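PDB 3KE7: putative ketosteroid isomerase from Parabacteroides distasonis ATCC 8503, which is of unproven function but, as a SnoaL-like protein of the NTF2 clan, may act as a ketosteroid isomerase. Local coordinates for residues Lys24-Ser29 / Met33-Leu38; Tyr112-Asn115 / Gln119-Ile122. One frame throughout, in Å; residues are numbered along the deposited sequence.

Contact 1 of 2, residues Lys24-Ser29 / Met33-Leu38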
ATOM      1  N   LYS B  24      13.666  -7.487  -5.042  1.00  7.10           N
ATOM      2  CA  LYS B  24      14.946  -7.945  -4.450  1.00  8.70           C
ATOM      3  C   LYS B  24      16.175  -7.333  -5.144  1.00  8.55           C
ATOM      4  O   LYS B  24      17.139  -6.941  -4.483  1.00  9.02           O
ATOM      5  CB  LYS B  24      15.050  -9.462  -4.516  1.00  7.45           C
ATOM      6  CG  LYS B  24      14.131 -10.222  -3.551  1.00 11.13           C
ATOM      7  CD  LYS B  24      14.389 -11.700  -3.588  1.00  9.20           C
ATOM      8  CE  LYS B  24      13.462 -12.416  -2.600  1.00 12.71           C
ATOM      9  NZ  LYS B  24      13.586 -13.925  -2.704  1.00 16.21           N
ATOM     10  N   GLU B  25      16.108  -7.227  -6.466  1.00  6.24           N
ATOM     11  CA  GLU B  25      17.186  -6.607  -7.268  1.00  7.20           C
ATOM     12  C   GLU B  25      17.368  -5.142  -6.875  1.00  8.06           C
ATOM     13  O   GLU B  25      18.470  -4.676  -6.718  1.00  9.19           O
ATOM     14  CB  GLU B  25      16.879  -6.735  -8.748  1.00  8.47           C
ATOM     15  CG  GLU B  25      17.940  -6.077  -9.613  1.00  9.55           C
ATOM     16  CD  GLU B  25      17.687  -6.222 -11.079  1.00 11.96           C
ATOM     17  OE1 GLU B  25      16.515  -6.114 -11.509  1.00 15.14           O
ATOM     18  OE2 GLU B  25      18.685  -6.430 -11.814  1.00 13.42           O
ATOM     19  N   ALA B  26      16.271  -4.401  -6.738  1.00  7.29           N
ATOM     20  CA  ALA B  26      16.349  -2.994  -6.401  1.00  5.52           C
ATOM     21  C   ALA B  26      16.891  -2.827  -4.972  1.00  6.94           C
ATOM     22  O   ALA B  26      17.642  -1.910  -4.670  1.00  8.70           O
ATOM     23  CB  ALA B  26      14.956  -2.352  -6.529  1.00  6.39           C
ATOM     24  N   LEU B  27      16.422  -3.675  -4.060  1.00  7.51           N
ATOM     25  CA  LEU B  27      16.889  -3.596  -2.691  1.00  9.19           C
ATOM     26  C   LEU B  27      18.376  -3.786  -2.537  1.00 10.03           C
ATOM     27  O   LEU B  27      19.005  -3.133  -1.682  1.00  8.14           O
ATOM     28  CB  LEU B  27      16.168  -4.641  -1.808  1.00  8.28           C
ATOM     29  CG  LEU B  27      14.716  -4.248  -1.478  1.00  7.98           C
ATOM     30  CD1 LEU B  27      13.972  -5.430  -0.978  1.00  7.37           C
ATOM     31  CD2 LEU B  27      14.738  -3.112  -0.490  1.00 12.06           C
ATOM     32  N   ALA B  28      18.911  -4.757  -3.278  1.00  7.92           N
ATOM     33  CA  ALA B  28      20.324  -5.117  -3.213  1.00  8.94           C
ATOM     34  C   ALA B  28      21.178  -4.393  -4.252  1.00  9.02           C
ATOM     35  O   ALA B  28      22.390  -4.622  -4.292  1.00  9.70           O
ATOM     36  CB  ALA B  28      20.447  -6.609  -3.386  1.00 10.05           C
ATOM     37  N   SER B  29      20.591  -3.496  -5.048  1.00  9.48           N
ATOM     38  CA  SER B  29      21.332  -2.824  -6.130  1.00  9.02           C
ATOM     39  C   SER B  29      22.443  -1.948  -5.600  1.00 12.64           C
ATOM     40  O   SER B  29      22.288  -1.289  -4.576  1.00 11.09           O
ATOM     41  CB  SER B  29      20.405  -1.946  -6.963  1.00  9.50           C
ATOM     42  OG  SER B  29      21.106  -1.301  -8.025  1.00  9.59           O
HETATM   43  N   MSE B  33      19.941   4.908  -6.899  1.00  6.92           N
HETATM   44  CA  MSE B  33      18.736   5.400  -7.540  1.00  6.63           C
HETATM   45  C   MSE B  33      17.908   4.287  -8.159  1.00  5.24           C
HETATM   46  O   MSE B  33      16.952   4.590  -8.880  1.00  6.85           O
HETATM   47  CB  MSE B  33      19.060   6.417  -8.642  1.00  8.45           C
HETATM   48  CG  MSE B  33      19.916   7.585  -8.193  1.00  9.42           C
HETATM   49 SE   MSE B  33      19.270   8.546  -6.624  0.75  6.49          SE
HETATM   50  CE  MSE B  33      17.940   9.622  -7.581  1.00  8.17           C
ATOM     51  N   ALA B  34      18.240   3.028  -7.876  1.00  6.67           N
ATOM     52  CA  ALA B  34      17.486   1.858  -8.439  1.00  5.81           C
ATOM     53  C   ALA B  34      15.976   1.987  -8.319  1.00  6.74           C
ATOM     54  O   ALA B  34      15.267   1.804  -9.313  1.00  6.69           O
ATOM     55  CB  ALA B  34      17.935   0.538  -7.799  1.00  6.23           C
ATOM     56  N   PHE B  35      15.482   2.306  -7.123  1.00  5.92           N
ATOM     57  CA  PHE B  35      14.040   2.440  -6.958  1.00  4.30           C
ATOM     58  C   PHE B  35      13.447   3.615  -7.694  1.00  6.45           C
ATOM     59  O   PHE B  35      12.272   3.540  -8.091  1.00  7.61           O
ATOM     60  CB  PHE B  35      13.641   2.473  -5.476  1.00  4.97           C
ATOM     61  CG  PHE B  35      13.482   1.113  -4.854  1.00  7.45           C
ATOM     62  CD1 PHE B  35      12.482   0.240  -5.277  1.00  7.55           C
ATOM     63  CD2 PHE B  35      14.331   0.705  -3.836  1.00  8.61           C
ATOM     64  CE1 PHE B  35      12.328  -1.020  -4.700  1.00  7.48           C
ATOM     65  CE2 PHE B  35      14.203  -0.537  -3.259  1.00  6.51           C
ATOM     66  CZ  PHE B  35      13.180  -1.392  -3.644  1.00  7.43           C
ATOM     67  N   VAL B  36      14.212   4.674  -7.942  1.00  7.12           N
ATOM     68  CA  VAL B  36      13.713   5.793  -8.711  1.00  6.68           C
ATOM     69  C   VAL B  36      13.570   5.376 -10.179  1.00  7.69           C
ATOM     70  O   VAL B  36      12.558   5.634 -10.819  1.00  7.07           O
ATOM     71  CB  VAL B  36      14.629   7.015  -8.581  1.00  8.55           C
ATOM     72  CG1 VAL B  36      14.122   8.193  -9.463  1.00  8.58           C
ATOM     73  CG2 VAL B  36      14.738   7.443  -7.105  1.00 10.03           C
ATOM     74  N   GLU B  37      14.566   4.651 -10.668  1.00  7.19           N
ATOM     75  CA  GLU B  37      14.504   4.118 -12.029  1.00  7.97           C
ATOM     76  C   GLU B  37      13.342   3.138 -12.244  1.00  6.79           C
ATOM     77  O   GLU B  37      12.736   3.117 -13.339  1.00  8.87           O
ATOM     78  CB  GLU B  37      15.825   3.451 -12.363  1.00 10.11           C
ATOM     79  CG  GLU B  37      17.021   4.428 -12.278  1.00 14.42           C
ATOM     80  N   LEU B  38      12.977   2.406 -11.203  1.00  5.62           N
ATOM     81  CA  LEU B  38      11.932   1.427 -11.275  1.00  5.06           C
ATOM     82  C   LEU B  38      10.547   2.043 -11.068  1.00  6.90           C
ATOM     83  O   LEU B  38       9.530   1.381 -11.272  1.00  8.21           O
ATOM     84  CB  LEU B  38      12.172   0.372 -10.205  1.00  6.17           C
ATOM     85  CG  LEU B  38      11.331  -0.884 -10.116  1.00  9.81           C
ATOM     86  CD1 LEU B  38      11.193  -1.562 -11.448  1.00  9.46           C
ATOM     87  CD2 LEU B  38      11.923  -1.831  -9.098  1.00 11.05           C
TER
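A26 sets its methyl group over one face of the F35 ring, the main contact between helix 15-28 and the short helix 34-38. Followed outward, F35 CB stays back from A26 CB, since the side chain leaves its helix beside the contact rather than straight at the partner, and it is the ring that reaches across. F35 CG and CD2 lie farthest from the methyl, each 4.1 Å from A26 CB; F35 CD1 and CE2 are intermediate, at 3.8 Å from A26 CB, and F35 CE1 and CZ come to 3.5 Å of A26 CB. The methyl therefore rides toward the outer rim of the ring, 16° off the normal through its centroid, in a CH-pi contact. At the far end L27 takes over: L27 CG sits in the ring plane, at the edge, 3.9 Å from F35 CZ, and L27 CD2 comes to 3.8 Å of F35 CE2. The two are consecutive, roughly antiparallel helices (144°, segment axes 9.4 Å apart) of the SnoaL-like, NTF2-type fold, packed against its curved sheet, where F35 also touches I122 of strand 120-129. Beside the ring, L38 CD2 approaches A26 CB at 4.0 Å. Nearer the loop, A34 CB meets S29 CB at 3.6 Å. With OG anti to its backbone N (chi1 -179°), S29 turns its hydroxyl to the backbone N of D31, in the loop joining the helices.

Contact 2 of 2, residues Tyr112-Asn115 / Gln119-Ile122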
ATOM      1  N   TYR B 112       2.952  -2.192  -8.359  1.00  4.63           N
ATOM      2  CA  TYR B 112       3.551  -2.140  -9.678  1.00  5.26           C
ATOM      3  C   TYR B 112       2.455  -2.133 -10.736  1.00  5.96           C
ATOM      4  O   TYR B 112       1.407  -2.794 -10.572  1.00  6.76           O
ATOM      5  CB  TYR B 112       4.413  -3.394  -9.941  1.00  6.97           C
ATOM      6  CG  TYR B 112       5.769  -3.466  -9.258  1.00  5.66           C
ATOM      7  CD1 TYR B 112       5.882  -3.756  -7.921  1.00  6.00           C
ATOM      8  CD2 TYR B 112       6.933  -3.304  -9.993  1.00  6.18           C
ATOM      9  CE1 TYR B 112       7.105  -3.925  -7.316  1.00  6.58           C
ATOM     10  CE2 TYR B 112       8.172  -3.419  -9.400  1.00  7.03           C
ATOM     11  CZ  TYR B 112       8.252  -3.729  -8.054  1.00  7.54           C
ATOM     12  OH  TYR B 112       9.507  -3.891  -7.460  1.00  7.64           O
ATOM     13  N   ARG B 113       2.669  -1.365 -11.794  1.00  5.87           N
ATOM     14  CA  ARG B 113       1.764  -1.253 -12.898  1.00  6.54           C
ATOM     15  C   ARG B 113       2.501  -1.591 -14.165  1.00  5.13           C
ATOM     16  O   ARG B 113       3.603  -1.083 -14.382  1.00  7.30           O
ATOM     17  CB  ARG B 113       1.165   0.169 -12.997  1.00  6.76           C
ATOM     18  CG  ARG B 113       0.181   0.374 -14.202  1.00  6.40           C
ATOM     19  CD  ARG B 113      -0.417   1.773 -14.259  1.00  9.67           C
ATOM     20  NE  ARG B 113       0.649   2.743 -14.389  1.00  7.93           N
ATOM     21  CZ  ARG B 113       0.682   3.963 -13.819  1.00  9.89           C
ATOM     22  NH1 ARG B 113      -0.325   4.425 -13.067  1.00 10.75           N
ATOM     23  NH2 ARG B 113       1.760   4.731 -13.979  1.00  9.52           N
ATOM     24  N   ARG B 114       1.893  -2.439 -14.986  1.00  8.10           N
ATOM     25  CA  ARG B 114       2.480  -2.829 -16.247  1.00 10.67           C
ATOM     26  C   ARG B 114       2.142  -1.747 -17.259  1.00 11.98           C
ATOM     27  O   ARG B 114       0.965  -1.466 -17.477  1.00 16.12           O
ATOM     28  CB  ARG B 114       1.927  -4.189 -16.691  1.00 13.37           C
ATOM     29  CG  ARG B 114       2.619  -4.714 -17.987  1.00 14.19           C
ATOM     30  CD  ARG B 114       2.130  -6.115 -18.338  1.00 16.59           C
ATOM     31  NE  ARG B 114       0.691  -6.087 -18.508  1.00 20.80           N
ATOM     32  CZ  ARG B 114      -0.150  -7.058 -18.149  1.00 31.13           C
ATOM     33  NH1 ARG B 114       0.291  -8.210 -17.615  1.00 34.98           N
ATOM     34  NH2 ARG B 114      -1.452  -6.869 -18.319  1.00 33.82           N
ATOM     35  N   ASN B 115       3.168  -1.131 -17.828  1.00 13.10           N
ATOM     36  CA  ASN B 115       2.993  -0.113 -18.851  1.00 18.37           C
ATOM     37  C   ASN B 115       2.791  -0.787 -20.215  1.00 21.53           C
ATOM     38  O   ASN B 115       2.974  -1.995 -20.333  1.00 18.97           O
ATOM     39  CB  ASN B 115       4.121   0.963 -18.829  1.00 18.45           C
ATOM     40  CG  ASN B 115       5.542   0.475 -19.331  1.00 25.35           C
ATOM     41  OD1 ASN B 115       5.686  -0.502 -20.097  1.00 26.90           O
ATOM     42  ND2 ASN B 115       6.600   1.273 -18.949  1.00 19.42           N
ATOM     43  N   GLN B 119       6.699  -3.044 -19.327  1.00 19.78           N
ATOM     44  CA  GLN B 119       7.597  -2.825 -18.212  1.00 16.99           C
ATOM     45  C   GLN B 119       6.713  -2.632 -17.001  1.00 12.98           C
ATOM     46  O   GLN B 119       5.699  -1.971 -17.101  1.00 12.01           O
ATOM     47  CB  GLN B 119       8.440  -1.596 -18.382  1.00 18.20           C
ATOM     48  CG  GLN B 119       9.396  -1.609 -19.548  1.00 23.14           C
ATOM     49  CD  GLN B 119      10.185  -0.341 -19.574  1.00 30.88           C
ATOM     50  OE1 GLN B 119       9.620   0.759 -19.698  1.00 31.47           O
ATOM     51  NE2 GLN B 119      11.495  -0.460 -19.408  1.00 39.42           N
ATOM     52  N   TRP B 120       7.080  -3.273 -15.918  1.00 13.51           N
ATOM     53  CA  TRP B 120       6.397  -3.100 -14.637  1.00 10.84           C
ATOM     54  C   TRP B 120       7.097  -2.002 -13.839  1.00 11.82           C
ATOM     55  O   TRP B 120       8.327  -2.083 -13.608  1.00 12.21           O
ATOM     56  CB  TRP B 120       6.426  -4.371 -13.840  1.00 11.55           C
ATOM     57  CG  TRP B 120       5.621  -5.422 -14.447  1.00 12.01           C
ATOM     58  CD1 TRP B 120       6.016  -6.272 -15.458  1.00 19.41           C
ATOM     59  CD2 TRP B 120       4.257  -5.773 -14.144  1.00 11.71           C
ATOM     60  NE1 TRP B 120       5.000  -7.141 -15.765  1.00 17.34           N
ATOM     61  CE2 TRP B 120       3.915  -6.864 -14.973  1.00 16.12           C
ATOM     62  CE3 TRP B 120       3.286  -5.264 -13.282  1.00  7.07           C
ATOM     63  CZ2 TRP B 120       2.655  -7.456 -14.944  1.00 15.31           C
ATOM     64  CZ3 TRP B 120       2.073  -5.875 -13.226  1.00  8.95           C
ATOM     65  CH2 TRP B 120       1.749  -6.947 -14.063  1.00  9.44           C
ATOM     66  N   LYS B 121       6.350  -0.949 -13.502  1.00  8.67           N
ATOM     67  CA  LYS B 121       6.896   0.172 -12.780  1.00  7.28           C
ATOM     68  C   LYS B 121       6.140   0.384 -11.483  1.00  4.98           C
ATOM     69  O   LYS B 121       4.932   0.202 -11.425  1.00  6.78           O
ATOM     70  CB  LYS B 121       6.762   1.409 -13.623  1.00  9.54           C
ATOM     71  CG  LYS B 121       7.334   1.329 -15.022  1.00 11.56           C
ATOM     72  CD  LYS B 121       8.793   1.175 -15.025  1.00 14.11           C
ATOM     73  CE  LYS B 121       9.514   2.393 -14.694  1.00 17.87           C
ATOM     74  NZ  LYS B 121      10.836   2.305 -15.482  1.00 22.75           N
ATOM     75  N   ILE B 122       6.870   0.847 -10.463  1.00  5.38           N
ATOM     76  CA  ILE B 122       6.287   1.126  -9.171  1.00  6.34           C
ATOM     77  C   ILE B 122       5.498   2.459  -9.234  1.00  6.16           C
ATOM     78  O   ILE B 122       6.019   3.505  -9.627  1.00  6.35           O
ATOM     79  CB  ILE B 122       7.361   1.198  -8.067  1.00  4.66           C
ATOM     80  CG1 ILE B 122       8.001  -0.177  -7.888  1.00  7.55           C
ATOM     81  CG2 ILE B 122       6.763   1.684  -6.734  1.00  5.74           C
ATOM     82  CD1 ILE B 122       9.232  -0.156  -6.972  1.00  6.68           C
TER
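W120 and R114 meet through different first torsions: the indole CG, anti to its own carbonyl carbon (chi1 -68°), brings the six-membered ring under R114 CB, 3.5 Å from the centroid, whereas the arginine CG, anti to the backbone N (chi1 -175°), lays CG, CD and the guanidinium along the indole. R114 NH1 reaches W120 CZ2, with the guanidinium steeply inclined to the ring. I122 CG1 covers one face of the Y112 ring in a second CH-pi contact, 3.6 Å from the centroid. These residues share a face of the antiparallel beta hairpin 102-114/120-129, part of the curved sheet of the NTF2-type fold, and helix 15-28 packs on W120 and Y112. W120 NE1 hydrogen-bonds E13 OE2. Replacing W120 by alanine would probably leave R114's aliphatic part without its flat support and the E13 carboxylate without its indole N-H partner. R113 and K121 form the hydrogen-bonded pair, R113 N to K121 O at 2.8 Å and K121 N to R113 O at 2.9 Å. Toward the turn, N115 N bonds Q119 O (2.8 Å), Q119 N donates to N115 OD1 (2.8 Å) from above the carbonyl plane, and N115 ND2 bonds Q119 OE1 (3.2 Å).

Contact 1 precedes contact 2 along the chain, and their centres lie 14 Å apart, yet the two touch where L38 and E37 lie beside strand 120-129. There the L38 backbone O probably accepts a hydrogen bond from I122 N at 2.8 Å, and E37 O one from K121 NZ at 3.0 Å. L38 CD2 also packs 3.6 Å from Y112 OH, which is hydrogen-bonded to E23 of helix 15-28. Of the two, contact 1 lies nearer the bound bicine: the F35 side chain is about 4 Å from it, the I122 side chain about 10 Å. L27 touches W127, one of the residues lining the bicine pocket.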